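Putative membrane protein (Corynebacterium diphtheriae NCTC 13129, PDB 3C8I) is of unknown function; the part described here is its DUF3239 domain, and the full-length protein is probably anchored in a membrane. Local coordinates at residues P26-V30 with N53-I57; A33-T37 with D137-L141; A48-R52 with K127-R132; I71-T77 with I91-I96. All blocks are in the same frame, centred on the assembly; numbering follows the deposited sequence.

Contact 1: residues P26-V30 with N53-I57; sequences PRDMV and NITAI
Asn53 faces Val30 at the open end of a beta hairpin, as a non-hydrogen-bonded antiparallel pair. The CG2 methyl of Val30 lies against the Asn53 side chain, and Asn53 CA lends its hydrogen to Met29 O in a CA-H...O contact of 3.4 Å. Polar Asn53 suits this exposed strand end, while branched Val30 is buried. At Ile54 the backbones are joined in both directions: Met29 N gives a bond of 2.9 Å to Ile54 O, and Ile54 N returns one of 2.8 Å to Met29 O, both almost straight. Asp28 CB comes within 3.3 Å of the same Ile54 O. Thr55 then turns off the strand direction with its side chain directed away from Asp28; here a water donates to Thr55 O and, weakly, to Arg27 O, bridging the splayed chains. Arg27 itself reaches outward to a salt bridge with Glu23 of the second subunit. Beyond Ala56, Ile57 is reached by Met29, whose flexible thioether chain bends at chi3 (106°) and brings CE to 4.2 Å from Ile57 CG1 and 3.8 Å from Thr55 O. A long unbranched side chain can span this widening gap. Around the hairpin of strands 29-36 and 47-54, Val30 packs on Leu128 of helix 128-132, Met29 on Ile21 of strand 16-24, and Ile54 and Ile57 on Pro95 of strand 88-95.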
loop_
_atom_site.group_PDB
_atom_site.type_symbol
_atom_site.label_atom_id
_atom_site.label_comp_id
_atom_site.label_asym_id
_atom_site.label_seq_id
_atom_site.Cartn_x
_atom_site.Cartn_y
_atom_site.Cartn_z
ATOM N N PRO B 26 3.231 22.206 2.771
ATOM C CA PRO B 26 4.668 22.255 3.066
ATOM C C PRO B 26 5.464 21.001 2.688
ATOM O O PRO B 26 6.555 21.117 2.140
ATOM C CB PRO B 26 4.701 22.501 4.577
ATOM C CG PRO B 26 3.413 23.196 4.867
ATOM C CD PRO B 26 2.420 22.536 3.960
ATOM N N ARG B 27 4.929 19.815 2.954
ATOM C CA ARG B 27 5.686 18.586 2.727
ATOM C C ARG B 27 5.361 17.852 1.419
ATOM O O ARG B 27 6.103 16.948 1.034
ATOM C CB ARG B 27 5.482 17.619 3.896
ATOM C CG ARG B 27 5.932 18.199 5.229
ATOM C CD ARG B 27 6.656 17.156 6.078
ATOM N NE ARG B 27 7.153 17.777 7.299
ATOM C CZ ARG B 27 6.384 18.137 8.322
ATOM N NH1 ARG B 27 5.063 17.921 8.287
ATOM N NH2 ARG B 27 6.935 18.711 9.391
ATOM N N ASP B 28 4.253 18.208 0.763
ATOM C CA ASP B 28 3.854 17.520 -0.455
ATOM C C ASP B 28 2.838 18.305 -1.288
ATOM O O ASP B 28 2.427 19.400 -0.925
ATOM C CB ASP B 28 3.339 16.104 -0.138
ATOM C CG ASP B 28 1.966 16.096 0.498
ATOM O OD1 ASP B 28 1.673 16.988 1.310
ATOM O OD2 ASP B 28 1.177 15.166 0.183
ATOM N N MET B 29 2.497 17.740 -2.441
ATOM C CA MET B 29 1.486 18.272 -3.319
ATOM C C MET B 29 0.481 17.190 -3.697
ATOM O O MET B 29 0.762 15.993 -3.607
ATOM C CB MET B 29 2.126 18.876 -4.581
ATOM C CG MET B 29 2.761 17.914 -5.589
ATOM S SD MET B 29 3.991 18.786 -6.674
ATOM C CE MET B 29 5.558 18.205 -6.021
ATOM N N VAL B 30 -0.691 17.617 -4.131
ATOM C CA VAL B 30 -1.710 16.696 -4.605
ATOM C C VAL B 30 -1.905 16.959 -6.079
ATOM O O VAL B 30 -2.122 18.091 -6.496
ATOM C CB VAL B 30 -3.060 16.836 -3.838
ATOM C CG1 VAL B 30 -4.158 15.949 -4.469
ATOM C CG2 VAL B 30 -2.893 16.467 -2.386
ATOM N N ASN B 53 -1.186 11.986 -3.753
ATOM C CA ASN B 53 -0.272 12.788 -2.963
ATOM C C ASN B 53 1.157 12.465 -3.357
ATOM O O ASN B 53 1.567 11.297 -3.356
ATOM C CB ASN B 53 -0.526 12.559 -1.487
ATOM C CG ASN B 53 -1.697 13.380 -0.971
ATOM O OD1 ASN B 53 -1.503 14.377 -0.262
ATOM N ND2 ASN B 53 -2.915 12.983 -1.325
ATOM N N ILE B 54 1.896 13.491 -3.752
ATOM C CA ILE B 54 3.249 13.335 -4.289
ATOM C C ILE B 54 4.231 14.254 -3.571
ATOM O O ILE B 54 3.938 15.429 -3.324
ATOM C CB ILE B 54 3.268 13.607 -5.827
ATOM C CG1 ILE B 54 2.470 12.511 -6.560
ATOM C CG2 ILE B 54 4.712 13.663 -6.381
ATOM C CD1 ILE B 54 2.327 12.791 -8.103
ATOM N N THR B 55 5.391 13.721 -3.208
ATOM C CA THR B 55 6.366 14.535 -2.478
ATOM C C THR B 55 7.259 15.339 -3.428
ATOM O O THR B 55 7.496 16.520 -3.192
ATOM C CB THR B 55 7.187 13.652 -1.518
ATOM O OG1 THR B 55 6.292 13.093 -0.533
ATOM C CG2 THR B 55 8.265 14.458 -0.846
ATOM N N ALA B 56 7.725 14.718 -4.509
ATOM C CA ALA B 56 8.705 15.346 -5.398
ATOM C C ALA B 56 8.472 15.018 -6.871
ATOM O O ALA B 56 8.257 13.863 -7.231
ATOM C CB ALA B 56 10.114 14.927 -5.007
ATOM N N ILE B 57 8.541 16.043 -7.717
ATOM C CA ILE B 57 8.563 15.844 -9.165
ATOM C C ILE B 57 9.697 16.716 -9.713
ATOM O O ILE B 57 9.663 17.931 -9.528
ATOM C CB ILE B 57 7.248 16.294 -9.843
ATOM C CG1 ILE B 57 6.022 15.593 -9.222
ATOM C CG2 ILE B 57 7.340 16.045 -11.342
ATOM C CD1 ILE B 57 4.691 16.068 -9.763
HETATM O O HOH W 1 6.668 18.473 -1.928
#

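Contact 2: residues A33-T37 with D137-L141; sequences ALVNT and DLLEL
Thr37 and Glu140 meet through a hydroxyl and a carboxylate at the ends of two strands that are not neighbours in the sheet, since strand 47-54 runs between them. The side chain of Thr37 can be followed outward. Its CB points at the C-terminal segment and stands 3.7 Å from Glu140 OE2. From there OG1, set between the backbone N and carbonyl carbon (chi1 69°), donates a hydrogen bond of 2.9 Å to Glu140 OE2, arriving from above the carboxylate plane, 37° out of it; OG1 also has a weak hydrogen bond with Arg46 O. The other branch, CG2, lies near the same Glu140 OE2 (3.8 Å) and touches Leu138 CD2 at 4.1 Å. Glu140 reaches this meeting by an extended chain beyond CG. Leu138 serves two partners with its fork: CD2 touches Thr37, while CD1 packs obliquely on Val35 CG2 at 3.7 Å. Both reach across the face of strand 47-54 carrying Ala48 and Ala50, whose short side chains let residues two strands apart touch. On the face toward helix 115-124, Leu34 CD1 and Leu141 CD1 meet at 3.9 Å, their side chains crossing at about a right angle; Leu141 also rests on Leu49. Besides its backbone bonds to strand 47-54, the C-terminal strand thus has apolar grips on both faces and one polar clasp to segment 33-37. There Arg46 adds a weak, long ion pair to Glu140 OE1, and the nearby positive charge would be expected to favour the ionised carboxylate, an apt acceptor for the threonine hydroxyl.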
loop_
_atom_site.group_PDB
_atom_site.type_symbol
_atom_site.label_atom_id
_atom_site.label_comp_id
_atom_site.label_asym_id
_atom_site.label_seq_id
_atom_site.Cartn_x
_atom_site.Cartn_y
_atom_site.Cartn_z
ATOM N N ALA B 33 -5.450 13.724 -11.949
ATOM C CA ALA B 33 -5.353 13.287 -13.342
ATOM C C ALA B 33 -6.715 12.963 -13.919
ATOM O O ALA B 33 -7.608 12.553 -13.191
ATOM C CB ALA B 33 -4.418 12.040 -13.479
ATOM N N LEU B 34 -6.867 13.168 -15.232
ATOM C CA LEU B 34 -8.066 12.767 -15.971
ATOM C C LEU B 34 -7.817 11.389 -16.603
ATOM O O LEU B 34 -6.973 11.237 -17.486
ATOM C CB LEU B 34 -8.429 13.827 -17.043
ATOM C CG LEU B 34 -9.722 13.587 -17.848
ATOM C CD1 LEU B 34 -10.976 13.800 -17.014
ATOM C CD2 LEU B 34 -9.790 14.438 -19.120
ATOM N N VAL B 35 -8.554 10.387 -16.132
ATOM C CA VAL B 35 -8.341 9.004 -16.517
ATOM C C VAL B 35 -9.623 8.344 -17.070
ATOM O O VAL B 35 -10.761 8.782 -16.817
ATOM C CB VAL B 35 -7.777 8.153 -15.327
ATOM C CG1 VAL B 35 -6.347 8.586 -14.959
ATOM C CG2 VAL B 35 -8.699 8.173 -14.111
ATOM N N ASN B 36 -9.414 7.299 -17.859
ATOM C CA ASN B 36 -10.479 6.526 -18.447
ATOM C C ASN B 36 -10.653 5.269 -17.629
ATOM O O ASN B 36 -9.731 4.463 -17.549
ATOM C CB ASN B 36 -10.101 6.158 -19.884
ATOM C CG ASN B 36 -11.162 5.329 -20.606
ATOM O OD1 ASN B 36 -12.253 5.076 -20.101
ATOM N ND2 ASN B 36 -10.836 4.934 -21.827
ATOM N N THR B 37 -11.819 5.089 -17.023
ATOM C CA THR B 37 -12.049 3.896 -16.187
ATOM C C THR B 37 -12.430 2.625 -16.950
ATOM O O THR B 37 -12.553 1.546 -16.336
ATOM C CB THR B 37 -13.066 4.144 -15.056
ATOM O OG1 THR B 37 -14.370 4.323 -15.596
ATOM C CG2 THR B 37 -12.697 5.348 -14.246
ATOM N N ASP B 137 -9.962 7.540 -4.130
ATOM C CA ASP B 137 -9.497 8.784 -4.761
ATOM C C ASP B 137 -9.730 8.775 -6.283
ATOM O O ASP B 137 -8.873 9.171 -7.080
ATOM C CB ASP B 137 -8.037 9.041 -4.361
ATOM C CG ASP B 137 -7.890 9.381 -2.867
ATOM O OD1 ASP B 137 -8.903 9.799 -2.248
ATOM O OD2 ASP B 137 -6.771 9.243 -2.327
ATOM N N LEU B 138 -10.916 8.308 -6.669
ATOM C CA LEU B 138 -11.329 8.221 -8.054
ATOM C C LEU B 138 -12.803 8.598 -8.111
ATOM O O LEU B 138 -13.636 7.992 -7.434
ATOM C CB LEU B 138 -11.098 6.807 -8.604
ATOM C CG LEU B 138 -11.348 6.536 -10.088
ATOM C CD1 LEU B 138 -10.312 7.190 -10.943
ATOM C CD2 LEU B 138 -11.348 4.999 -10.370
ATOM N N LEU B 139 -13.112 9.626 -8.881
ATOM C CA LEU B 139 -14.486 10.142 -9.010
ATOM C C LEU B 139 -14.855 10.162 -10.483
ATOM O O LEU B 139 -14.223 10.855 -11.270
ATOM C CB LEU B 139 -14.581 11.570 -8.441
ATOM C CG LEU B 139 -15.957 12.264 -8.385
ATOM C CD1 LEU B 139 -16.802 11.672 -7.266
ATOM C CD2 LEU B 139 -15.826 13.797 -8.216
ATOM N N GLU B 140 -15.878 9.411 -10.861
ATOM C CA GLU B 140 -16.331 9.437 -12.237
ATOM C C GLU B 140 -16.998 10.775 -12.533
ATOM O O GLU B 140 -17.671 11.338 -11.675
ATOM C CB GLU B 140 -17.218 8.223 -12.572
ATOM C CG GLU B 140 -16.353 6.962 -12.806
ATOM C CD GLU B 140 -17.117 5.738 -13.324
ATOM O OE1 GLU B 140 -18.373 5.778 -13.358
ATOM O OE2 GLU B 140 -16.445 4.727 -13.679
ATOM N N LEU B 141 -16.705 11.323 -13.712
ATOM C CA LEU B 141 -17.454 12.452 -14.240
ATOM C C LEU B 141 -18.712 11.911 -14.909
ATOM O O LEU B 141 -19.593 12.686 -15.293
ATOM C CB LEU B 141 -16.632 13.267 -15.248
ATOM C CG LEU B 141 -15.301 13.882 -14.804
ATOM C CD1 LEU B 141 -14.683 14.657 -15.957
ATOM C CD2 LEU B 141 -15.487 14.782 -13.603
#

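Contact 3: residues A48-R52 with K127-R132; sequences ALATR and KLDQVR
This is a buried helix-on-sheet contact, in which the short helix 128-132 lies across strand 47-54 with Leu49 and Thr51 turned toward Val131. The axes approach to 8.7 Å at a crossing angle of -83°, so the helix runs nearly perpendicular to the strand. Leu49 and Thr51, two residues apart on an extended chain, present their side chains on the same face, and Val131 fits against both. Its CG2 touches Leu49 CB at 3.8 Å. Its other methyl, CG1, anti to the backbone N, comes within 3.7 Å of Leu49 O and meets the Thr51 side chain tip to tip. A compact beta-branched valine suits such a close approach. One turn earlier, Leu128 sends CD1 to Thr51 CG2, 3.8 Å away, the two side chains crossing at right angles. Beside them Arg132 passes the Thr51 hydroxyl with its aliphatic CG, then bends at chi3 and brings a guanidinium face over Leu128 CG, which sits off centre toward the rim. Its NH2 bonds to Asp129 OD1 at 3.3 Å, a straight salt bridge in the guanidinium plane though tilted out of the carboxylate plane, while NH1 is paired with Glu23 of strand 16-24. The chemistry is therefore divided: methyl groups grip the strand, and the charge of Arg132 is directed to carboxylates, which may also offset the like charge of Arg27 of the second subunit close to NH2.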
loop_
_atom_site.group_PDB
_atom_site.type_symbol
_atom_site.label_atom_id
_atom_site.label_comp_id
_atom_site.label_asym_id
_atom_site.label_seq_id
_atom_site.Cartn_x
_atom_site.Cartn_y
_atom_site.Cartn_z
ATOM N N ALA B 48 -12.890 9.955 -15.506
ATOM C CA ALA B 48 -12.856 10.099 -14.064
ATOM C C ALA B 48 -11.645 10.943 -13.648
ATOM O O ALA B 48 -10.694 11.141 -14.433
ATOM C CB ALA B 48 -12.824 8.722 -13.379
ATOM N N LEU B 49 -11.703 11.430 -12.422
ATOM C CA LEU B 49 -10.628 12.189 -11.807
ATOM C C LEU B 49 -9.968 11.305 -10.764
ATOM O O LEU B 49 -10.652 10.704 -9.929
ATOM C CB LEU B 49 -11.188 13.448 -11.139
ATOM C CG LEU B 49 -12.025 14.331 -12.072
ATOM C CD1 LEU B 49 -12.791 15.381 -11.280
ATOM C CD2 LEU B 49 -11.126 14.944 -13.201
ATOM N N ALA B 50 -8.642 11.217 -10.816
ATOM C CA ALA B 50 -7.880 10.411 -9.864
ATOM C C ALA B 50 -6.863 11.316 -9.201
ATOM O O ALA B 50 -6.136 12.016 -9.884
ATOM C CB ALA B 50 -7.171 9.222 -10.599
ATOM N N THR B 51 -6.770 11.293 -7.883
ATOM C CA THR B 51 -5.781 12.099 -7.207
ATOM C C THR B 51 -4.692 11.285 -6.536
ATOM O O THR B 51 -4.864 10.102 -6.217
ATOM C CB THR B 51 -6.422 13.065 -6.155
ATOM O OG1 THR B 51 -7.135 12.305 -5.180
ATOM C CG2 THR B 51 -7.310 14.146 -6.831
ATOM N N ARG B 52 -3.557 11.935 -6.315
ATOM C CA ARG B 52 -2.421 11.305 -5.683
ATOM C C ARG B 52 -1.562 12.327 -4.970
ATOM O O ARG B 52 -1.224 13.364 -5.529
ATOM C CB ARG B 52 -1.560 10.606 -6.733
ATOM C CG ARG B 52 -0.367 9.889 -6.180
ATOM C CD ARG B 52 0.420 9.163 -7.281
ATOM N NE ARG B 52 1.566 8.439 -6.734
ATOM C CZ ARG B 52 2.176 7.409 -7.312
ATOM N NH1 ARG B 52 1.782 6.987 -8.505
ATOM N NH2 ARG B 52 3.212 6.812 -6.705
ATOM N N LYS B 127 -12.914 20.263 -7.952
ATOM C CA LYS B 127 -13.594 19.089 -7.365
ATOM C C LYS B 127 -12.696 18.229 -6.473
ATOM O O LYS B 127 -13.119 17.154 -6.051
ATOM C CB LYS B 127 -14.241 18.208 -8.449
ATOM C CG LYS B 127 -15.302 18.911 -9.279
ATOM C CD LYS B 127 -16.222 17.928 -10.002
ATOM C CE LYS B 127 -17.309 18.631 -10.842
ATOM N NZ LYS B 127 -17.768 19.990 -10.335
ATOM N N LEU B 128 -11.486 18.697 -6.164
ATOM C CA LEU B 128 -10.544 17.960 -5.308
ATOM C C LEU B 128 -11.179 17.340 -4.068
ATOM O O LEU B 128 -10.920 16.202 -3.720
ATOM C CB LEU B 128 -9.375 18.876 -4.882
ATOM C CG LEU B 128 -8.286 18.329 -3.938
ATOM C CD1 LEU B 128 -7.561 17.148 -4.565
ATOM C CD2 LEU B 128 -7.279 19.441 -3.550
ATOM N N ASP B 129 -11.998 18.103 -3.363
ATOM C CA ASP B 129 -12.550 17.576 -2.120
ATOM C C ASP B 129 -13.595 16.507 -2.390
ATOM O O ASP B 129 -13.604 15.519 -1.701
ATOM C CB ASP B 129 -13.044 18.713 -1.224
ATOM C CG ASP B 129 -11.880 19.532 -0.668
ATOM O OD1 ASP B 129 -11.031 18.934 0.044
ATOM O OD2 ASP B 129 -11.786 20.747 -0.968
ATOM N N GLN B 130 -14.425 16.670 -3.423
ATOM C CA GLN B 130 -15.304 15.581 -3.865
ATOM C C GLN B 130 -14.506 14.303 -4.175
ATOM O O GLN B 130 -14.869 13.212 -3.711
ATOM C CB GLN B 130 -16.118 15.989 -5.092
ATOM C CG GLN B 130 -17.196 17.042 -4.845
ATOM C CD GLN B 130 -17.877 17.456 -6.149
ATOM O OE1 GLN B 130 -18.314 16.603 -6.941
ATOM N NE2 GLN B 130 -17.950 18.762 -6.391
ATOM N N VAL B 131 -13.409 14.433 -4.935
ATOM C CA VAL B 131 -12.584 13.249 -5.279
ATOM C C VAL B 131 -12.024 12.605 -4.035
ATOM O O VAL B 131 -12.069 11.380 -3.874
ATOM C CB VAL B 131 -11.396 13.557 -6.228
ATOM C CG1 VAL B 131 -10.636 12.250 -6.541
ATOM C CG2 VAL B 131 -11.884 14.211 -7.482
ATOM N N ARG B 132 -11.507 13.424 -3.127
ATOM C CA ARG B 132 -10.952 12.865 -1.894
ATOM C C ARG B 132 -12.035 12.285 -0.968
ATOM O O ARG B 132 -11.691 11.565 -0.044
ATOM C CB ARG B 132 -10.080 13.892 -1.156
ATOM C CG ARG B 132 -8.807 14.249 -1.937
ATOM C CD ARG B 132 -7.756 14.939 -1.076
ATOM N NE ARG B 132 -8.149 16.278 -0.652
ATOM C CZ ARG B 132 -7.309 17.216 -0.210
ATOM N NH1 ARG B 132 -6.008 16.984 -0.120
ATOM N NH2 ARG B 132 -7.779 18.408 0.148
#

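Contact 4: residues I71-T77 with I91-I96; sequences IPAVAVT and ISPMPI
Val74 and Met94 form the central hydrogen-bonded pair of an antiparallel hairpin, exchanging two backbone bonds of 2.9 Å, from Val74 N to Met94 O and from Met94 N to Val74 O. Their side chains lie alongside, pointing the same way, with Val74 CG2 3.7 Å from Met94 CG. Beyond CG, with chi2 extended (166°), Met94 SD comes to rest 3.8 Å from Val76 CG2, the two side chains crossing at about a right angle. At the other end Ile96 fills the hollow between Pro72 and Val74: its CG2 meets Val74 CG1 at 3.8 Å while CG1 lies against Pro72 CB, and Ile96 N bonds to Pro72 O. Ala73 and Ala75 are paired with Pro95 and Pro93 in non-hydrogen-bonded pairs, where a residue without an N-H costs the hairpin no bond; the side chains of the first pair diverge. The tiny Ala75 side chain lets the Ile91 CG2 methyl come within 3.7 Å of its CB, and Ile71 CG2 lies beside Pro95 CB at 3.6 Å. Near Thr77 a beta bulge sets Val76 and Thr77 against the single Ser92: Val76 N donates to Ser92 O, and Ser92 N to Thr77 O. On the face of Val76 and Met94, the third subunit adds its own Met94 and Trp98. Strand 70-80 continues the sheet into strand 16-24, helix 103-112 covers Pro72 and Ile96, and Ile57 packs on Ile71.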
loop_
_atom_site.group_PDB
_atom_site.type_symbol
_atom_site.label_atom_id
_atom_site.label_comp_id
_atom_site.label_asym_id
_atom_site.label_seq_id
_atom_site.Cartn_x
_atom_site.Cartn_y
_atom_site.Cartn_z
ATOM N N ILE B 71 1.185 18.698 -15.512
ATOM C CA ILE B 71 2.066 17.550 -15.285
ATOM C C ILE B 71 1.623 16.428 -16.226
ATOM O O ILE B 71 0.669 15.732 -15.943
ATOM C CB ILE B 71 1.974 16.987 -13.829
ATOM C CG1 ILE B 71 2.271 18.047 -12.760
ATOM C CG2 ILE B 71 2.924 15.774 -13.653
ATOM C CD1 ILE B 71 3.663 18.640 -12.834
ATOM N N PRO B 72 2.330 16.231 -17.342
ATOM C CA PRO B 72 2.028 15.074 -18.177
ATOM C C PRO B 72 2.284 13.765 -17.411
ATOM O O PRO B 72 3.305 13.637 -16.746
ATOM C CB PRO B 72 3.006 15.219 -19.343
ATOM C CG PRO B 72 3.492 16.586 -19.269
ATOM C CD PRO B 72 3.426 17.034 -17.882
ATOM N N ALA B 73 1.377 12.800 -17.528
ATOM C CA ALA B 73 1.372 11.621 -16.683
ATOM C C ALA B 73 0.991 10.386 -17.493
ATOM O O ALA B 73 0.593 10.491 -18.676
ATOM C CB ALA B 73 0.389 11.823 -15.485
ATOM N N VAL B 74 1.162 9.223 -16.886
ATOM C CA VAL B 74 0.571 7.994 -17.393
ATOM C C VAL B 74 -0.111 7.238 -16.257
ATOM O O VAL B 74 0.272 7.377 -15.084
ATOM C CB VAL B 74 1.578 7.049 -18.145
ATOM C CG1 VAL B 74 2.326 7.806 -19.257
ATOM C CG2 VAL B 74 2.532 6.332 -17.177
ATOM N N ALA B 75 -1.132 6.461 -16.611
ATOM C CA ALA B 75 -1.828 5.611 -15.657
ATOM C C ALA B 75 -1.017 4.343 -15.571
ATOM O O ALA B 75 -1.001 3.523 -16.520
ATOM C CB ALA B 75 -3.256 5.326 -16.103
ATOM N N VAL B 76 -0.310 4.187 -14.458
ATOM C CA VAL B 76 0.704 3.142 -14.363
ATOM C C VAL B 76 0.097 1.815 -13.939
ATOM O O VAL B 76 0.509 0.765 -14.457
ATOM C CB VAL B 76 1.926 3.574 -13.513
ATOM C CG1 VAL B 76 1.603 3.625 -12.047
ATOM C CG2 VAL B 76 3.134 2.652 -13.789
ATOM N N THR B 77 -0.918 1.845 -13.075
ATOM C CA THR B 77 -1.561 0.619 -12.619
ATOM C C THR B 77 -2.986 0.952 -12.320
ATOM O O THR B 77 -3.336 2.150 -12.185
ATOM C CB THR B 77 -0.919 0.017 -11.304
ATOM O OG1 THR B 77 -0.920 1.002 -10.259
ATOM C CG2 THR B 77 0.511 -0.454 -11.545
ATOM N N ILE B 91 -7.097 3.799 -9.923
ATOM C CA ILE B 91 -6.050 4.029 -10.936
ATOM C C ILE B 91 -4.947 4.917 -10.333
ATOM O O ILE B 91 -5.263 5.970 -9.776
ATOM C CB ILE B 91 -6.633 4.751 -12.197
ATOM C CG1 ILE B 91 -7.667 3.866 -12.910
ATOM C CG2 ILE B 91 -5.517 5.160 -13.157
ATOM C CD1 ILE B 91 -8.386 4.549 -14.079
ATOM N N SER B 92 -3.693 4.478 -10.428
ATOM C CA SER B 92 -2.526 5.282 -9.999
ATOM C C SER B 92 -1.887 6.037 -11.157
ATOM O O SER B 92 -1.292 5.408 -12.052
ATOM C CB SER B 92 -1.431 4.428 -9.364
ATOM O OG SER B 92 -1.928 3.760 -8.237
ATOM N N PRO B 93 -2.002 7.371 -11.142
ATOM C CA PRO B 93 -1.268 8.163 -12.125
ATOM C C PRO B 93 0.162 8.418 -11.648
ATOM O O PRO B 93 0.392 8.520 -10.445
ATOM C CB PRO B 93 -2.059 9.464 -12.187
ATOM C CG PRO B 93 -2.660 9.618 -10.802
ATOM C CD PRO B 93 -2.788 8.228 -10.217
ATOM N N MET B 94 1.099 8.504 -12.579
ATOM C CA MET B 94 2.474 8.922 -12.275
ATOM C C MET B 94 2.926 9.992 -13.261
ATOM O O MET B 94 2.601 9.919 -14.446
ATOM C CB MET B 94 3.451 7.725 -12.335
ATOM C CG MET B 94 3.586 7.036 -13.687
ATOM S SD MET B 94 5.043 5.888 -13.827
ATOM C CE MET B 94 6.414 7.032 -13.925
ATOM N N PRO B 95 3.686 10.992 -12.783
ATOM C CA PRO B 95 4.287 11.956 -13.682
ATOM C C PRO B 95 5.341 11.324 -14.577
ATOM O O PRO B 95 6.171 10.549 -14.091
ATOM C CB PRO B 95 4.949 12.976 -12.759
ATOM C CG PRO B 95 4.813 12.467 -11.401
ATOM C CD PRO B 95 3.989 11.241 -11.370
ATOM N N ILE B 96 5.330 11.666 -15.866
ATOM C CA ILE B 96 6.336 11.085 -16.781
ATOM C C ILE B 96 7.739 11.605 -16.438
ATOM O O ILE B 96 8.737 10.926 -16.700
ATOM C CB ILE B 96 6.013 11.232 -18.305
ATOM C CG1 ILE B 96 6.184 12.649 -18.804
ATOM C CG2 ILE B 96 4.633 10.729 -18.648
ATOM C CD1 ILE B 96 6.216 12.718 -20.360
#

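Overall arrangement
All four contacts involve one six-stranded antiparallel sheet, ordered 88-95, 70-80, 16-24, 29-36, 47-54, 138-140, contact 3 adding helix 128-132 to it. Contact 1 and contact 4 each join a hairpin, and follow one another along the chain with centres about 15 Å apart, touching through an apolar patch. Contact 2 ties the C-terminal strand back to strand 29-36, and contact 3 is nested within the long loop it closes, their centres about 8 Å apart. Contact 1 and contact 2 share strand 29-36, but their centres are about 20 Å apart, on opposite sides of the chain's centre. Arg52 reaches Pro93 O, linking contacts 3 and 4. Local hairpins and long-range closures thus make one compact domain.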